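Local coordinates for actin-related protein 8 (PDB 4FO0) that binds ATP with low basal ATPase activity and serves the INO80 chromatin-remodelling complex as a non-polymerising actin-related subunit, at residues 21-25 and 153-158; 40-46 and 134-140. All coordinates share one frame; numbering follows the deposited sequence.

Contact 1 of 2, residues 21-25 and 153-158; sequences HPGST and WPIRRG. With ATP (adenosine-5'-triphosphate), chain C.
The guanidinium of R156 has W153 CB over the centre of one face and turns its edge to the backbone of S24, whose carbonyl oxygen lies in the guanidinium plane. R156 NH2 donates to S24 O at 2.8 Å, arriving from above the carbonyl plane and somewhat bent at 136°. The same NH2 sits over one face of the W153 indole, toward its rim, while T25 O and a water lie at that ring's edge. Bends at chi2 (-75°) and chi3 (75°) fold the arginine back over its own strand, so NE also bonds I155 O at 2.6 Å and the flat group is held at two points. The water accepts from I155 N and lies 2.8 Å from S24 O, bridging the two segments. Among apolar atoms, I155 CD1 meets P22 CB at 3.9 Å. On the nucleotide side, S24 OG accepts from G158 N at 2.9 Å and donates to the gamma-phosphate oxygen O2G of ATP at 2.6 Å; S24 N also bonds O2G, and T25 N reaches O1B. This is the phosphate-binding hairpin loop between the first two strands of the actin fold, here joined to segment 153-158 through S24 O and S24 OG.

Contact 2 of 2, residues 40-46 and 134-140; sequences IPHVIAR and YLVGEEA
I44 and Y134 cross obliquely on one face of an antiparallel strand pair, I44 CD1 lying 4.1 Å from Y134 CB, in a part of the actin fold where the edge of a sheet runs directly into a short helix. Strands 44-46 and 134-136 lie at 171° to each other, and the R46–Y134 and I44–V136 pairs are non-hydrogen-bonded. The guanidinium and phenol planes stand 77° apart, with R46 NH1 only loosely against Y134 CD1. R46 extends from CG to NE, which brings its guanidinium alongside I44, whose CD1 lies over one face near the rim. R46 NE forms a salt bridge with D176 of helix 170-187; V179 and H183 of that helix pack against Y134 and V136, respectively.

The other face belongs to A45 and L135. A45 CB touches L135 CB and, at 4.0 Å, A140 CB; the small A45 and A140 methyls are consistent with helix 138-141 lying close to the strand. V43 adds to this side: its CG1 approaches A140 CB at 4.1 Å.

Beyond the paired strands, 40-46 turns through an inverse gamma turn centred on H42 and meets the start of the helix. P41 lays its ring against the G137–E138 peptide, with CG 3.6 Å from E138 N. G137, the N-cap residue, has a positive phi of 63° and brings its CA to 3.8 Å from I40 CG2. The backbone ties run through A45 N to L135 O at 2.8 Å and through G137 N to V43 O at 3.0 Å, while G137 CA directs a C-H toward P41 O, 3.2 Å away.

How the contacts relate
Contact 2 lies on strand 38-47, whose H42 touches both segments of contact 1, and the pair illustrates how an actin fold joins its nucleotide loop to the outer part of the same sheet. The centres of contact 1 and contact 2 are about 13 Å apart. Along the chain the order is 21-25, 40-46, 134-140 and 153-158, so contact 2 falls wholly between the two halves of contact 1. Strand 26-31 leads from the phosphate loop toward 38-47, and strand 149-152 pairs with 38-47 before running into 153-158. At the junction, H42 N lies 2.8 Å from T25 O, a probable hydrogen bond, and the H42 carbonyl packs on W153 and P154. The ATP-binding loop is thereby tied to a strand of the same sheet.

Contact 1 of 2, residues 21-25 and 153-158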
loop_
_atom_site.group_PDB
_atom_site.type_symbol
_atom_site.label_atom_id
_atom_site.label_comp_id
_atom_site.label_asym_id
_atom_site.label_seq_id
_atom_site.Cartn_x
_atom_site.Cartn_y
_atom_site.Cartn_z
ATOM N N HIS A 21 -2.599 -9.424 7.532
ATOM C CA HIS A 21 -2.957 -8.243 6.765
ATOM C C HIS A 21 -2.265 -8.264 5.417
ATOM O O HIS A 21 -1.111 -7.846 5.288
ATOM C CB HIS A 21 -2.552 -6.981 7.502
ATOM C CG HIS A 21 -3.095 -5.738 6.885
ATOM N ND1 HIS A 21 -2.660 -4.476 7.240
ATOM C CD2 HIS A 21 -4.041 -5.557 5.932
ATOM C CE1 HIS A 21 -3.321 -3.575 6.537
ATOM N NE2 HIS A 21 -4.162 -4.202 5.731
ATOM N N PRO A 22 -2.972 -8.750 4.402
ATOM C CA PRO A 22 -2.464 -8.822 3.026
ATOM C C PRO A 22 -2.399 -7.428 2.404
ATOM O O PRO A 22 -3.145 -6.542 2.802
ATOM C CB PRO A 22 -3.528 -9.651 2.304
ATOM C CG PRO A 22 -4.479 -10.145 3.384
ATOM C CD PRO A 22 -4.374 -9.179 4.503
ATOM N N GLY A 23 -1.501 -7.245 1.446
ATOM C CA GLY A 23 -1.396 -6.002 0.697
ATOM C C GLY A 23 -0.965 -6.310 -0.731
ATOM O O GLY A 23 -0.485 -7.414 -1.026
ATOM N N SER A 24 -1.133 -5.350 -1.628
ATOM C CA SER A 24 -0.680 -5.524 -3.005
ATOM C C SER A 24 0.817 -5.840 -3.044
ATOM O O SER A 24 1.274 -6.666 -3.833
ATOM C CB SER A 24 -0.948 -4.257 -3.819
ATOM O OG SER A 24 -2.324 -3.932 -3.791
ATOM N N THR A 25 1.581 -5.187 -2.178
ATOM C CA THR A 25 3.026 -5.327 -2.218
ATOM C C THR A 25 3.595 -5.967 -0.953
ATOM O O THR A 25 4.582 -6.708 -1.012
ATOM C CB THR A 25 3.700 -3.981 -2.585
ATOM O OG1 THR A 25 3.506 -3.759 -3.983
ATOM C CG2 THR A 25 5.194 -3.999 -2.330
ATOM N N TRP A 153 2.393 -11.583 -8.482
ATOM C CA TRP A 153 1.876 -10.825 -7.361
ATOM C C TRP A 153 0.390 -11.134 -7.265
ATOM O O TRP A 153 -0.390 -10.642 -8.069
ATOM C CB TRP A 153 2.046 -9.336 -7.614
ATOM C CG TRP A 153 3.456 -8.871 -7.726
ATOM C CD1 TRP A 153 4.202 -8.787 -8.867
ATOM C CD2 TRP A 153 4.293 -8.385 -6.663
ATOM N NE1 TRP A 153 5.456 -8.286 -8.578
ATOM C CE2 TRP A 153 5.539 -8.034 -7.235
ATOM C CE3 TRP A 153 4.113 -8.219 -5.284
ATOM C CZ2 TRP A 153 6.595 -7.523 -6.476
ATOM C CZ3 TRP A 153 5.169 -7.708 -4.526
ATOM C CH2 TRP A 153 6.391 -7.368 -5.125
ATOM N N PRO A 154 -0.006 -11.956 -6.288
ATOM C CA PRO A 154 -1.388 -12.423 -6.135
ATOM C C PRO A 154 -2.366 -11.283 -5.902
ATOM O O PRO A 154 -3.569 -11.456 -6.065
ATOM C CB PRO A 154 -1.320 -13.301 -4.892
ATOM C CG PRO A 154 0.098 -13.736 -4.816
ATOM C CD PRO A 154 0.897 -12.574 -5.307
ATOM N N ILE A 155 -1.859 -10.122 -5.514
ATOM C CA ILE A 155 -2.732 -8.990 -5.288
ATOM C C ILE A 155 -2.233 -7.755 -6.027
ATOM O O ILE A 155 -1.043 -7.435 -5.994
ATOM C CB ILE A 155 -2.889 -8.719 -3.785
ATOM C CG1 ILE A 155 -3.421 -9.980 -3.103
ATOM C CG2 ILE A 155 -3.807 -7.512 -3.540
ATOM C CD1 ILE A 155 -3.643 -9.814 -1.640
ATOM N N ARG A 156 -3.151 -7.088 -6.714
ATOM C CA ARG A 156 -2.852 -5.870 -7.463
ATOM C C ARG A 156 -3.952 -4.873 -7.170
ATOM O O ARG A 156 -5.137 -5.232 -7.178
ATOM C CB ARG A 156 -2.811 -6.128 -8.983
ATOM C CG ARG A 156 -1.758 -7.136 -9.465
ATOM C CD ARG A 156 -0.339 -6.571 -9.466
ATOM N NE ARG A 156 0.193 -6.483 -8.108
ATOM C CZ ARG A 156 1.391 -6.003 -7.786
ATOM N NH1 ARG A 156 2.209 -5.549 -8.727
ATOM N NH2 ARG A 156 1.768 -5.967 -6.510
ATOM N N ARG A 157 -3.571 -3.629 -6.907
ATOM C CA ARG A 157 -4.559 -2.591 -6.642
ATOM C C ARG A 157 -5.577 -3.053 -5.606
ATOM O O ARG A 157 -6.767 -2.736 -5.704
ATOM C CB ARG A 157 -5.252 -2.172 -7.945
ATOM C CG ARG A 157 -4.509 -1.060 -8.677
ATOM C CD ARG A 157 -5.137 -0.757 -10.034
ATOM N NE ARG A 157 -4.523 -1.520 -11.120
ATOM C CZ ARG A 157 -3.222 -1.486 -11.411
ATOM N NH1 ARG A 157 -2.374 -0.730 -10.694
ATOM N NH2 ARG A 157 -2.765 -2.218 -12.422
ATOM N N GLY A 158 -5.095 -3.825 -4.633
ATOM C CA GLY A 158 -5.891 -4.236 -3.486
ATOM C C GLY A 158 -6.961 -5.272 -3.769
ATOM O O GLY A 158 -7.816 -5.539 -2.914
HETATM P PG ATP C . -2.073 -1.648 -0.983
HETATM O O1G ATP C . -2.563 -1.144 0.347
HETATM O O2G ATP C . -2.537 -3.034 -1.359
HETATM O O3G ATP C . -2.167 -0.660 -2.127
HETATM P PB ATP C . 0.317 -2.254 0.555
HETATM O O1B ATP C . 1.363 -3.211 0.051
HETATM O O2B ATP C . -0.569 -2.544 1.758
HETATM O O3B ATP C . -0.497 -1.823 -0.763
HETATM P PA ATP C . 1.809 -0.356 2.076
HETATM O O1A ATP C . 2.871 -1.383 2.374
HETATM O O2A ATP C . 0.855 0.132 3.136
HETATM O O3A ATP C . 1.028 -0.830 0.765
HETATM O "O5'" ATP C . 2.558 0.920 1.477
HETATM C "C5'" ATP C . 3.497 0.696 0.438
HETATM C "C4'" ATP C . 3.869 2.030 -0.160
HETATM O "O4'" ATP C . 4.403 2.832 0.883
HETATM C "C3'" ATP C . 4.948 1.922 -1.224
HETATM O "O3'" ATP C . 4.551 2.655 -2.388
HETATM C "C2'" ATP C . 6.157 2.565 -0.589
HETATM O "O2'" ATP C . 6.997 3.219 -1.528
HETATM C "C1'" ATP C . 5.492 3.559 0.329
HETATM N N9 ATP C . 6.441 4.063 1.333
HETATM C C8 ATP C . 7.025 3.347 2.303
HETATM N N7 ATP C . 7.852 4.127 3.040
HETATM C C5 ATP C . 7.794 5.364 2.534
HETATM C C6 ATP C . 8.428 6.657 2.837
HETATM N N6 ATP C . 9.300 6.753 3.872
HETATM N N1 ATP C . 8.098 7.717 2.052
HETATM C C2 ATP C . 7.232 7.616 1.025
HETATM N N3 ATP C . 6.626 6.457 0.690
HETATM C C4 ATP C . 6.863 5.322 1.398
HETATM O O HOH W 1 0.420 -9.289 -4.315
#

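Contact 2 of 2, residues 40-46 and 134-140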
loop_
_atom_site.group_PDB
_atom_site.type_symbol
_atom_site.label_atom_id
_atom_site.label_comp_id
_atom_site.label_asym_id
_atom_site.label_seq_id
_atom_site.Cartn_x
_atom_site.Cartn_y
_atom_site.Cartn_z
ATOM N N ILE A 40 6.513 -9.174 4.548
ATOM C CA ILE A 40 7.019 -9.933 3.416
ATOM C C ILE A 40 6.521 -9.341 2.113
ATOM O O ILE A 40 5.335 -8.986 2.004
ATOM C CB ILE A 40 6.533 -11.400 3.487
ATOM C CG1 ILE A 40 7.138 -12.094 4.699
ATOM C CG2 ILE A 40 6.866 -12.151 2.209
ATOM C CD1 ILE A 40 6.556 -11.613 5.996
ATOM N N PRO A 41 7.415 -9.229 1.122
ATOM C CA PRO A 41 6.979 -8.897 -0.247
ATOM C C PRO A 41 5.969 -9.940 -0.660
ATOM O O PRO A 41 6.267 -11.127 -0.654
ATOM C CB PRO A 41 8.253 -9.042 -1.085
ATOM C CG PRO A 41 9.386 -8.858 -0.072
ATOM C CD PRO A 41 8.871 -9.407 1.232
ATOM N N HIS A 42 4.768 -9.508 -0.988
ATOM C CA HIS A 42 3.686 -10.440 -1.217
ATOM C C HIS A 42 3.728 -10.934 -2.660
ATOM O O HIS A 42 2.911 -10.537 -3.506
ATOM C CB HIS A 42 2.381 -9.731 -0.914
ATOM C CG HIS A 42 1.226 -10.653 -0.795
ATOM N ND1 HIS A 42 0.252 -10.747 -1.763
ATOM C CD2 HIS A 42 0.898 -11.544 0.165
ATOM C CE1 HIS A 42 -0.633 -11.653 -1.395
ATOM N NE2 HIS A 42 -0.267 -12.144 -0.225
ATOM N N VAL A 43 4.705 -11.791 -2.934
ATOM C CA VAL A 43 5.058 -12.177 -4.295
ATOM C C VAL A 43 5.635 -13.590 -4.306
ATOM O O VAL A 43 6.166 -14.066 -3.296
ATOM C CB VAL A 43 6.110 -11.219 -4.877
ATOM C CG1 VAL A 43 7.375 -11.263 -4.023
ATOM C CG2 VAL A 43 6.422 -11.554 -6.359
ATOM N N ILE A 44 5.523 -14.264 -5.446
ATOM C CA ILE A 44 6.004 -15.630 -5.557
ATOM C C ILE A 44 6.587 -15.885 -6.945
ATOM O O ILE A 44 6.042 -15.447 -7.961
ATOM C CB ILE A 44 4.890 -16.670 -5.253
ATOM C CG1 ILE A 44 5.419 -18.087 -5.463
ATOM C CG2 ILE A 44 3.698 -16.475 -6.154
ATOM C CD1 ILE A 44 4.487 -19.165 -4.991
ATOM N N ALA A 45 7.717 -16.576 -6.977
ATOM C CA ALA A 45 8.304 -17.010 -8.240
ATOM C C ALA A 45 8.056 -18.501 -8.420
ATOM O O ALA A 45 8.329 -19.304 -7.527
ATOM C CB ALA A 45 9.795 -16.712 -8.276
ATOM N N ARG A 46 7.529 -18.864 -9.578
ATOM C CA ARG A 46 7.227 -20.246 -9.861
ATOM C C ARG A 46 8.066 -20.693 -11.031
ATOM O O ARG A 46 8.156 -19.980 -12.041
ATOM C CB ARG A 46 5.750 -20.411 -10.173
ATOM C CG ARG A 46 4.873 -20.409 -8.941
ATOM C CD ARG A 46 3.538 -21.030 -9.254
ATOM N NE ARG A 46 2.678 -21.153 -8.076
ATOM C CZ ARG A 46 2.793 -22.094 -7.148
ATOM N NH1 ARG A 46 3.761 -23.000 -7.228
ATOM N NH2 ARG A 46 1.945 -22.117 -6.131
ATOM N N TYR A 134 9.396 -23.188 -6.445
ATOM C CA TYR A 134 9.016 -21.801 -6.231
ATOM C C TYR A 134 9.888 -21.068 -5.223
ATOM O O TYR A 134 10.660 -21.669 -4.466
ATOM C CB TYR A 134 7.563 -21.708 -5.779
ATOM C CG TYR A 134 7.322 -22.337 -4.435
ATOM C CD1 TYR A 134 6.680 -23.562 -4.328
ATOM C CD2 TYR A 134 7.745 -21.714 -3.269
ATOM C CE1 TYR A 134 6.450 -24.142 -3.099
ATOM C CE2 TYR A 134 7.531 -22.294 -2.033
ATOM C CZ TYR A 134 6.882 -23.509 -1.953
ATOM O OH TYR A 134 6.659 -24.090 -0.723
ATOM N N LEU A 135 9.732 -19.749 -5.214
ATOM C CA LEU A 135 10.431 -18.899 -4.282
ATOM C C LEU A 135 9.448 -17.883 -3.784
ATOM O O LEU A 135 8.504 -17.523 -4.487
ATOM C CB LEU A 135 11.630 -18.235 -4.971
ATOM C CG LEU A 135 12.723 -19.273 -5.247
ATOM C CD1 LEU A 135 13.380 -19.057 -6.573
ATOM C CD2 LEU A 135 13.737 -19.244 -4.137
ATOM N N VAL A 136 9.658 -17.419 -2.564
ATOM C CA VAL A 136 8.700 -16.528 -1.945
ATOM C C VAL A 136 9.330 -15.245 -1.446
ATOM O O VAL A 136 10.473 -15.233 -1.009
ATOM C CB VAL A 136 8.000 -17.230 -0.778
ATOM C CG1 VAL A 136 7.064 -16.262 -0.051
ATOM C CG2 VAL A 136 7.239 -18.409 -1.302
ATOM N N GLY A 137 8.568 -14.163 -1.522
ATOM C CA GLY A 137 8.970 -12.904 -0.925
ATOM C C GLY A 137 10.234 -12.323 -1.516
ATOM O O GLY A 137 10.393 -12.226 -2.738
ATOM N N GLU A 138 11.142 -11.929 -0.635
ATOM C CA GLU A 138 12.391 -11.324 -1.056
ATOM C C GLU A 138 13.240 -12.258 -1.933
ATOM O O GLU A 138 13.896 -11.811 -2.877
ATOM C CB GLU A 138 13.179 -10.885 0.164
ATOM C CG GLU A 138 14.426 -10.112 -0.182
ATOM C CD GLU A 138 14.476 -8.774 0.514
ATOM O OE1 GLU A 138 15.579 -8.181 0.566
ATOM O OE2 GLU A 138 13.410 -8.323 1.008
ATOM N N GLU A 139 13.229 -13.552 -1.628
ATOM C CA GLU A 139 13.909 -14.506 -2.493
ATOM C C GLU A 139 13.331 -14.479 -3.908
ATOM O O GLU A 139 14.057 -14.620 -4.893
ATOM C CB GLU A 139 13.838 -15.914 -1.924
ATOM C CG GLU A 139 14.867 -16.188 -0.859
ATOM C CD GLU A 139 14.942 -17.663 -0.504
ATOM O OE1 GLU A 139 15.978 -18.091 0.057
ATOM O OE2 GLU A 139 13.963 -18.392 -0.790
ATOM N N ALA A 140 12.022 -14.293 -4.001
ATOM C CA ALA A 140 11.376 -14.199 -5.294
ATOM C C ALA A 140 11.811 -12.934 -6.043
ATOM O O ALA A 140 12.090 -12.996 -7.243
ATOM C CB ALA A 140 9.874 -14.267 -5.146
#